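Local coordinates for putative iron binding protein (Bordetella pertussis Tohama I, PDB 1Y9U) that binds ferric iron through tyrosine side chains, probably as the periplasmic solute-binding component of an iron uptake system, at residues G139-A153 against E304-D317. Numbering follows the deposited sequence.
Sequences GQHPYNTALVAAMIA and EIAKYRKQASELVD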
ATOM      1  N   GLY A 139     -15.766  -5.023  -2.498  1.00 10.86           N
ATOM      2  CA  GLY A 139     -15.348  -5.224  -1.131  1.00 10.73           C
ATOM      3  C   GLY A 139     -14.346  -6.344  -0.903  1.00 10.83           C
ATOM      4  O   GLY A 139     -13.686  -6.360   0.123  1.00 10.39           O
ATOM      5  N   GLN A 140     -14.247  -7.259  -1.855  1.00 11.00           N
ATOM      6  CA  GLN A 140     -13.279  -8.350  -1.778  1.00 11.54           C
ATOM      7  C   GLN A 140     -11.907  -7.996  -2.343  1.00 11.38           C
ATOM      8  O   GLN A 140     -10.950  -8.777  -2.202  1.00 12.43           O
ATOM      9  CB  GLN A 140     -13.824  -9.610  -2.476  1.00 12.04           C
ATOM     10  CG  GLN A 140     -15.001 -10.273  -1.744  1.00 12.57           C
ATOM     11  CD  GLN A 140     -14.638 -10.824  -0.358  1.00 12.68           C
ATOM     12  OE1 GLN A 140     -13.475 -10.906   0.026  1.00 15.04           O
ATOM     13  NE2 GLN A 140     -15.663 -11.192   0.397  1.00 13.64           N
ATOM     14  N   HIS A 141     -11.766  -6.825  -2.949  1.00 11.07           N
ATOM     15  CA  HIS A 141     -10.455  -6.456  -3.428  1.00 11.01           C
ATOM     16  C   HIS A 141      -9.504  -6.316  -2.245  1.00 11.31           C
ATOM     17  O   HIS A 141      -9.901  -5.803  -1.212  1.00 10.44           O
ATOM     18  CB  HIS A 141     -10.486  -5.153  -4.207  1.00 10.90           C
ATOM     19  CG  HIS A 141      -9.185  -4.872  -4.888  1.00 10.45           C
ATOM     20  ND1 HIS A 141      -8.137  -4.247  -4.245  1.00 11.15           N
ATOM     21  CD2 HIS A 141      -8.732  -5.219  -6.112  1.00 12.72           C
ATOM     22  CE1 HIS A 141      -7.107  -4.177  -5.075  1.00 11.96           C
ATOM     23  NE2 HIS A 141      -7.440  -4.766  -6.208  1.00 12.97           N
ATOM     24  N   PRO A 142      -8.255  -6.774  -2.356  1.00 11.67           N
ATOM     25  CA  PRO A 142      -7.289  -6.597  -1.269  1.00 11.65           C
ATOM     26  C   PRO A 142      -7.199  -5.209  -0.637  1.00 10.51           C
ATOM     27  O   PRO A 142      -6.949  -5.103   0.559  1.00 10.56           O
ATOM     28  CB  PRO A 142      -5.977  -7.007  -1.908  1.00 12.82           C
ATOM     29  CG  PRO A 142      -6.379  -8.057  -2.870  1.00 13.31           C
ATOM     30  CD  PRO A 142      -7.694  -7.601  -3.442  1.00 11.67           C
ATOM     31  N   TYR A 143      -7.386  -4.139  -1.411  1.00 10.34           N
ATOM     32  CA  TYR A 143      -7.334  -2.811  -0.810  1.00 10.33           C
ATOM     33  C   TYR A 143      -8.408  -2.647   0.252  1.00 10.30           C
ATOM     34  O   TYR A 143      -8.214  -2.004   1.281  1.00 10.54           O
ATOM     35  CB  TYR A 143      -7.558  -1.741  -1.864  1.00 10.70           C
ATOM     36  CG  TYR A 143      -6.545  -1.618  -2.971  1.00 12.24           C
ATOM     37  CD1 TYR A 143      -6.871  -0.930  -4.145  1.00 12.51           C
ATOM     38  CD2 TYR A 143      -5.271  -2.129  -2.857  1.00 14.27           C
ATOM     39  CE1 TYR A 143      -5.952  -0.779  -5.160  1.00 15.20           C
ATOM     40  CE2 TYR A 143      -4.351  -1.987  -3.869  1.00 16.62           C
ATOM     41  CZ  TYR A 143      -4.704  -1.314  -5.018  1.00 17.79           C
ATOM     42  OH  TYR A 143      -3.763  -1.167  -6.010  1.00 22.10           O
ATOM     43  N   ASN A 144      -9.584  -3.196  -0.041  1.00  9.95           N
ATOM     44  CA  ASN A 144     -10.710  -3.100   0.867  1.00 10.17           C
ATOM     45  C   ASN A 144     -10.638  -4.112   1.994  1.00 10.38           C
ATOM     46  O   ASN A 144     -10.941  -3.764   3.132  1.00 10.67           O
ATOM     47  CB  ASN A 144     -12.030  -3.213   0.113  1.00  9.97           C
ATOM     48  CG  ASN A 144     -12.391  -1.942  -0.648  1.00 10.36           C
ATOM     49  OD1 ASN A 144     -11.995  -0.844  -0.273  1.00 11.12           O
ATOM     50  ND2 ASN A 144     -13.124  -2.107  -1.751  1.00 10.74           N
ATOM     51  N   THR A 145     -10.236  -5.356   1.725  1.00 10.10           N
ATOM     52  CA  THR A 145     -10.165  -6.319   2.825  1.00 10.51           C
ATOM     53  C   THR A 145      -9.127  -5.938   3.845  1.00 10.44           C
ATOM     54  O   THR A 145      -9.309  -6.203   5.014  1.00 10.46           O
ATOM     55  CB  THR A 145      -9.933  -7.752   2.376  1.00 11.11           C
ATOM     56  OG1 THR A 145      -8.689  -7.840   1.678  1.00 12.11           O
ATOM     57  CG2 THR A 145     -11.021  -8.235   1.418  1.00 11.74           C
ATOM     58  N   ALA A 146      -8.050  -5.282   3.424  1.00 10.70           N
ATOM     59  CA  ALA A 146      -7.070  -4.811   4.391  1.00 10.95           C
ATOM     60  C   ALA A 146      -7.656  -3.738   5.312  1.00 10.89           C
ATOM     61  O   ALA A 146      -7.371  -3.718   6.503  1.00 11.15           O
ATOM     62  CB  ALA A 146      -5.840  -4.281   3.684  1.00 11.72           C
ATOM     63  N   LEU A 147      -8.460  -2.819   4.758  1.00 10.24           N
ATOM     64  CA  LEU A 147      -9.071  -1.749   5.556  1.00 10.87           C
ATOM     65  C   LEU A 147     -10.059  -2.357   6.554  1.00 10.84           C
ATOM     66  O   LEU A 147     -10.100  -1.980   7.714  1.00 10.88           O
ATOM     67  CB  LEU A 147      -9.768  -0.719   4.641  1.00 11.38           C
ATOM     68  CG  LEU A 147     -10.573   0.381   5.351  1.00 12.38           C
ATOM     69  CD1 LEU A 147      -9.700   1.236   6.219  1.00 13.18           C
ATOM     70  CD2 LEU A 147     -11.344   1.239   4.325  1.00 13.13           C
ATOM     71  N   VAL A 148     -10.856  -3.309   6.072  1.00 10.92           N
ATOM     72  CA  VAL A 148     -11.816  -4.035   6.922  1.00 11.35           C
ATOM     73  C   VAL A 148     -11.095  -4.780   8.044  1.00 11.41           C
ATOM     74  O   VAL A 148     -11.535  -4.763   9.182  1.00 12.40           O
ATOM     75  CB  VAL A 148     -12.716  -4.970   6.077  1.00 11.67           C
ATOM     76  CG1 VAL A 148     -13.654  -5.817   6.963  1.00 11.96           C
ATOM     77  CG2 VAL A 148     -13.530  -4.115   5.098  1.00 11.26           C
ATOM     78  N   ALA A 149      -9.975  -5.412   7.730  1.00 11.26           N
ATOM     79  CA  ALA A 149      -9.189  -6.128   8.744  1.00 11.43           C
ATOM     80  C   ALA A 149      -8.676  -5.181   9.819  1.00 12.05           C
ATOM     81  O   ALA A 149      -8.747  -5.470  11.012  1.00 12.70           O
ATOM     82  CB  ALA A 149      -8.038  -6.894   8.095  1.00 11.87           C
ATOM     83  N   ALA A 150      -8.193  -4.014   9.419  1.00 11.98           N
ATOM     84  CA  ALA A 150      -7.742  -3.026  10.388  1.00 12.14           C
ATOM     85  C   ALA A 150      -8.911  -2.539  11.242  1.00 12.19           C
ATOM     86  O   ALA A 150      -8.773  -2.294  12.439  1.00 12.80           O
ATOM     87  CB  ALA A 150      -7.076  -1.857   9.679  1.00 11.85           C
ATOM     88  N   MET A 151     -10.084  -2.385  10.629  1.00 12.13           N
ATOM     89  CA  MET A 151     -11.266  -1.958  11.369  1.00 12.49           C
ATOM     90  C   MET A 151     -11.669  -3.008  12.423  1.00 12.83           C
ATOM     91  O   MET A 151     -12.055  -2.647  13.523  1.00 13.15           O
ATOM     92  CB  MET A 151     -12.443  -1.662  10.427  1.00 12.53           C
ATOM     93  CG  MET A 151     -13.626  -0.983  11.131  1.00 13.77           C
ATOM     94  SD  MET A 151     -14.925  -0.488   9.972  1.00 14.72           S
ATOM     95  CE  MET A 151     -14.191   0.970   9.224  1.00 15.61           C
ATOM     96  N   ILE A 152     -11.567  -4.290  12.107  1.00 12.48           N
ATOM     97  CA  ILE A 152     -11.843  -5.330  13.125  1.00 13.64           C
ATOM     98  C   ILE A 152     -10.841  -5.182  14.266  1.00 14.51           C
ATOM     99  O   ILE A 152     -11.202  -5.222  15.438  1.00 15.55           O
ATOM    100  CB  ILE A 152     -11.796  -6.743  12.532  1.00 13.34           C
ATOM    101  CG1 ILE A 152     -12.870  -6.911  11.448  1.00 13.55           C
ATOM    102  CG2 ILE A 152     -11.975  -7.797  13.630  1.00 16.13           C
ATOM    103  CD1 ILE A 152     -12.747  -8.153  10.642  1.00 13.15           C
ATOM    104  N   ALA A 153      -9.565  -5.007  13.925  1.00 15.07           N
ATOM    105  CA  ALA A 153      -8.523  -4.876  14.939  1.00 15.76           C
ATOM    106  C   ALA A 153      -8.789  -3.715  15.894  1.00 15.99           C
ATOM    107  O   ALA A 153      -8.576  -3.830  17.110  1.00 17.37           O
ATOM    108  CB  ALA A 153      -7.169  -4.703  14.283  1.00 15.61           C
ATOM    109  N   GLU A 304      -1.224  -6.830  11.911  1.00 16.28           N
ATOM    110  CA  GLU A 304      -2.636  -7.042  12.301  1.00 16.80           C
ATOM    111  C   GLU A 304      -3.571  -7.177  11.099  1.00 16.93           C
ATOM    112  O   GLU A 304      -4.598  -7.868  11.164  1.00 17.13           O
ATOM    113  CB  GLU A 304      -3.136  -5.917  13.227  1.00 17.89           C
ATOM    114  CG  GLU A 304      -2.465  -5.871  14.589  1.00 20.26           C
ATOM    115  CD  GLU A 304      -3.028  -6.909  15.547  1.00 24.48           C
ATOM    116  OE1 GLU A 304      -2.468  -8.009  15.607  1.00 28.25           O
ATOM    117  OE2 GLU A 304      -4.043  -6.620  16.212  1.00 27.84           O
ATOM    118  N   ILE A 305      -3.246  -6.499  10.006  1.00 16.17           N
ATOM    119  CA  ILE A 305      -4.052  -6.597   8.792  1.00 15.52           C
ATOM    120  C   ILE A 305      -4.031  -8.038   8.266  1.00 16.05           C
ATOM    121  O   ILE A 305      -5.058  -8.598   7.886  1.00 16.50           O
ATOM    122  CB  ILE A 305      -3.550  -5.595   7.724  1.00 15.06           C
ATOM    123  CG1 ILE A 305      -3.839  -4.172   8.166  1.00 15.36           C
ATOM    124  CG2 ILE A 305      -4.168  -5.877   6.367  1.00 14.89           C
ATOM    125  CD1 ILE A 305      -2.982  -3.169   7.445  1.00 16.82           C
ATOM    126  N   ALA A 306      -2.856  -8.655   8.278  1.00 15.74           N
ATOM    127  CA  ALA A 306      -2.724 -10.037   7.867  1.00 16.04           C
ATOM    128  C   ALA A 306      -3.451 -10.978   8.832  1.00 16.09           C
ATOM    129  O   ALA A 306      -4.096 -11.921   8.384  1.00 17.21           O
ATOM    130  CB  ALA A 306      -1.242 -10.422   7.762  1.00 15.88           C
ATOM    131  N   LYS A 307      -3.368 -10.694  10.127  1.00 16.49           N
ATOM    132  CA  LYS A 307      -4.039 -11.492  11.168  1.00 17.15           C
ATOM    133  C   LYS A 307      -5.551 -11.566  10.961  1.00 16.68           C
ATOM    134  O   LYS A 307      -6.132 -12.609  11.171  1.00 17.72           O
ATOM    135  CB  LYS A 307      -3.763 -10.905  12.569  1.00 18.18           C
ATOM    136  CG  LYS A 307      -4.460 -11.614  13.763  1.00 20.64           C
ATOM    137  CD  LYS A 307      -4.156 -10.962  15.124  1.00 23.37           C
ATOM    138  CE  LYS A 307      -5.025 -11.552  16.274  1.00 24.87           C
ATOM    139  NZ  LYS A 307      -4.534 -11.173  17.645  1.00 26.43           N
ATOM    140  N   TYR A 308      -6.175 -10.448  10.581  1.00 16.11           N
ATOM    141  CA  TYR A 308      -7.636 -10.346  10.496  1.00 15.82           C
ATOM    142  C   TYR A 308      -8.163 -10.413   9.056  1.00 14.69           C
ATOM    143  O   TYR A 308      -9.365 -10.221   8.841  1.00 15.25           O
ATOM    144  CB  TYR A 308      -8.115  -9.051  11.166  1.00 15.98           C
ATOM    145  CG  TYR A 308      -8.014  -9.056  12.665  1.00 16.87           C
ATOM    146  CD1 TYR A 308      -6.957  -8.438  13.320  1.00 18.61           C
ATOM    147  CD2 TYR A 308      -8.983  -9.686  13.442  1.00 19.77           C
ATOM    148  CE1 TYR A 308      -6.867  -8.436  14.703  1.00 20.83           C
ATOM    149  CE2 TYR A 308      -8.896  -9.694  14.831  1.00 21.92           C
ATOM    150  CZ  TYR A 308      -7.835  -9.068  15.453  1.00 21.63           C
ATOM    151  OH  TYR A 308      -7.728  -9.067  16.834  1.00 24.51           O
ATOM    152  N   ARG A 309      -7.312 -10.723   8.082  1.00 14.61           N
ATOM    153  CA  ARG A 309      -7.661 -10.655   6.663  1.00 14.33           C
ATOM    154  C   ARG A 309      -8.784 -11.609   6.276  1.00 15.12           C
ATOM    155  O   ARG A 309      -9.736 -11.224   5.601  1.00 14.70           O
ATOM    156  CB  ARG A 309      -6.440 -10.883   5.739  1.00 14.63           C
ATOM    157  CG  ARG A 309      -6.615 -10.216   4.380  1.00 13.85           C
ATOM    158  CD  ARG A 309      -6.421  -8.705   4.463  1.00 14.29           C
ATOM    159  NE  ARG A 309      -6.221  -8.006   3.206  1.00 13.42           N
ATOM    160  CZ  ARG A 309      -5.053  -7.806   2.601  1.00 12.74           C
ATOM    161  NH1 ARG A 309      -3.921  -8.293   3.106  1.00 13.70           N
ATOM    162  NH2 ARG A 309      -5.015  -7.087   1.497  1.00 11.74           N
ATOM    163  N   LYS A 310      -8.659 -12.860   6.699  1.00 16.50           N
ATOM    164  CA  LYS A 310      -9.657 -13.863   6.345  1.00 17.51           C
ATOM    165  C   LYS A 310     -10.993 -13.539   7.025  1.00 16.80           C
ATOM    166  O   LYS A 310     -12.029 -13.602   6.380  1.00 17.35           O
ATOM    167  CB  LYS A 310      -9.177 -15.265   6.722  1.00 18.84           C
ATOM    168  CG  LYS A 310     -10.079 -16.403   6.246  1.00 22.91           C
ATOM    169  CD  LYS A 310      -9.818 -17.708   7.010  1.00 28.17           C
ATOM    170  CE  LYS A 310      -8.439 -18.295   6.696  1.00 30.91           C
ATOM    171  NZ  LYS A 310      -8.157 -19.585   7.407  1.00 33.45           N
ATOM    172  N   GLN A 311     -10.968 -13.125   8.283  1.00 16.80           N
ATOM    173  CA  GLN A 311     -12.171 -12.702   8.993  1.00 16.82           C
ATOM    174  C   GLN A 311     -12.859 -11.534   8.262  1.00 16.37           C
ATOM    175  O   GLN A 311     -14.073 -11.493   8.126  1.00 17.48           O
ATOM    176  CB  GLN A 311     -11.850 -12.287  10.438  1.00 17.30           C
ATOM    177  CG  GLN A 311     -13.101 -12.083  11.313  1.00 18.98           C
ATOM    178  CD  GLN A 311     -12.819 -11.731  12.761  1.00 20.92           C
ATOM    179  OE1 GLN A 311     -11.668 -11.737  13.204  1.00 22.74           O
ATOM    180  NE2 GLN A 311     -13.871 -11.405  13.497  1.00 21.24           N
ATOM    181  N   ALA A 312     -12.057 -10.601   7.767  1.00 14.86           N
ATOM    182  CA  ALA A 312     -12.559  -9.442   7.053  1.00 13.83           C
ATOM    183  C   ALA A 312     -13.242  -9.861   5.763  1.00 13.60           C
ATOM    184  O   ALA A 312     -14.329  -9.390   5.472  1.00 13.59           O
ATOM    185  CB  ALA A 312     -11.405  -8.492   6.753  1.00 13.78           C
ATOM    186  N   SER A 313     -12.603 -10.729   4.975  1.00 13.64           N
ATOM    187  CA  SER A 313     -13.159 -11.210   3.730  1.00 13.69           C
ATOM    188  C   SER A 313     -14.495 -11.930   3.975  1.00 14.77           C
ATOM    189  O   SER A 313     -15.461 -11.806   3.205  1.00 14.49           O
ATOM    190  CB  SER A 313     -12.191 -12.158   3.012  1.00 14.42           C
ATOM    191  OG  SER A 313     -12.756 -12.706   1.843  1.00 15.65           O
ATOM    192  N   GLU A 314     -14.532 -12.702   5.052  1.00 15.50           N
ATOM    193  CA  GLU A 314     -15.742 -13.452   5.367  1.00 16.54           C
ATOM    194  C   GLU A 314     -16.860 -12.500   5.787  1.00 15.71           C
ATOM    195  O   GLU A 314     -18.026 -12.755   5.454  1.00 15.99           O
ATOM    196  CB  GLU A 314     -15.443 -14.580   6.365  1.00 18.25           C
ATOM    197  CG  GLU A 314     -14.686 -15.703   5.660  1.00 22.50           C
ATOM    198  CD  GLU A 314     -13.989 -16.724   6.557  1.00 26.92           C
ATOM    199  OE1 GLU A 314     -14.103 -16.657   7.800  1.00 30.88           O
ATOM    200  OE2 GLU A 314     -13.319 -17.616   5.981  1.00 30.37           O
ATOM    201  N   LEU A 315     -16.529 -11.400   6.468  1.00 15.11           N
ATOM    202  CA  LEU A 315     -17.543 -10.402   6.838  1.00 15.26           C
ATOM    203  C   LEU A 315     -18.097  -9.697   5.591  1.00 14.24           C
ATOM    204  O   LEU A 315     -19.289  -9.457   5.462  1.00 13.63           O
ATOM    205  CB  LEU A 315     -16.988  -9.364   7.808  1.00 16.69           C
ATOM    206  CG  LEU A 315     -17.111  -9.520   9.313  1.00 18.76           C
ATOM    207  CD1 LEU A 315     -16.678  -8.223   9.957  1.00 19.71           C
ATOM    208  CD2 LEU A 315     -18.521  -9.909   9.760  1.00 18.81           C
ATOM    209  N   VAL A 316     -17.229  -9.345   4.659  1.00 13.31           N
ATOM    210  CA  VAL A 316     -17.655  -8.735   3.419  1.00 12.62           C
ATOM    211  C   VAL A 316     -18.658  -9.635   2.690  1.00 12.90           C
ATOM    212  O   VAL A 316     -19.688  -9.167   2.198  1.00 12.91           O
ATOM    213  CB  VAL A 316     -16.415  -8.405   2.540  1.00 11.97           C
ATOM    214  CG1 VAL A 316     -16.819  -8.066   1.100  1.00 11.77           C
ATOM    215  CG2 VAL A 316     -15.587  -7.266   3.153  1.00 12.28           C
ATOM    216  N   ASP A 317     -18.381 -10.937   2.678  1.00 13.42           N
ATOM    217  CA  ASP A 317     -19.279 -11.902   2.044  1.00 14.28           C
ATOM    218  C   ASP A 317     -20.601 -12.072   2.810  1.00 13.91           C
ATOM    219  O   ASP A 317     -21.666 -12.153   2.182  1.00 14.74           O
ATOM    220  CB  ASP A 317     -18.595 -13.252   1.876  1.00 15.11           C
ATOM    221  CG  ASP A 317     -19.278 -14.115   0.878  1.00 19.28           C
ATOM    222  OD1 ASP A 317     -19.432 -13.702  -0.300  1.00 22.26           O
ATOM    223  OD2 ASP A 317     -19.683 -15.245   1.188  1.00 25.86           O
TER
HETATM  224  O   HOH W   1     -18.239 -11.190  -1.188  1.00 19.11           O
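R309 reaches across to the first turn of helix 142-153 and bonds to both P142 and T145, anchoring a nearly perpendicular helix-helix packing in this periplasmic binding protein fold. The axes of 142-153 and 304-317 approach to 7.8 Å at 105°, bringing the C-terminal helix against the helix that carries Y143, an iron ligand when the metal is bound, whose CB is directed away from the interface. The arginine chain bends at chi2 (75°), which lays one face of its guanidinium on A146 CB, set toward the rim of the group. At the edge, R309 NE donates to T145 OG1 at 2.9 Å and R309 NH2 to P142 O, both acceptors tilted somewhat from the guanidinium plane. P142 O also takes the helical bond from A146 N, the two donors arriving from opposite faces of the carbonyl plane. A salt bridge from NH2 to D63 fixes the same group further and ties the site to another part of the chain.

Where the helices come closest, small residues interlock as knobs into holes. A149 CB sits among I305, Y308, R309 and A312, 3.4 Å from I305 O, while A312 CB enters the pocket formed by T145, V148, A149 and I152. I152 is a further knob, set among Y308, Q311, A312 and L315: I152 CG2 meets Y308 CD2 obliquely at 3.5 Å, and its CD1 touches both A312 CA and L315 CD1. A153 CA lies over one face of the Y308 ring.

Just before the N-terminus of helix 142-153, Q140 folds at chi2 (-64°) and slides past V316 to reach the later turns of 304-317, Q140 NE2 lying 3.4 Å from V316 CG1. Its amide pairs twice with S313: S313 OG donates to Q140 OE1 at 2.7 Å, and Q140 NE2 donates to S313 O at 2.9 Å. A water accepts from the same NE2 and donates to D317 OD1.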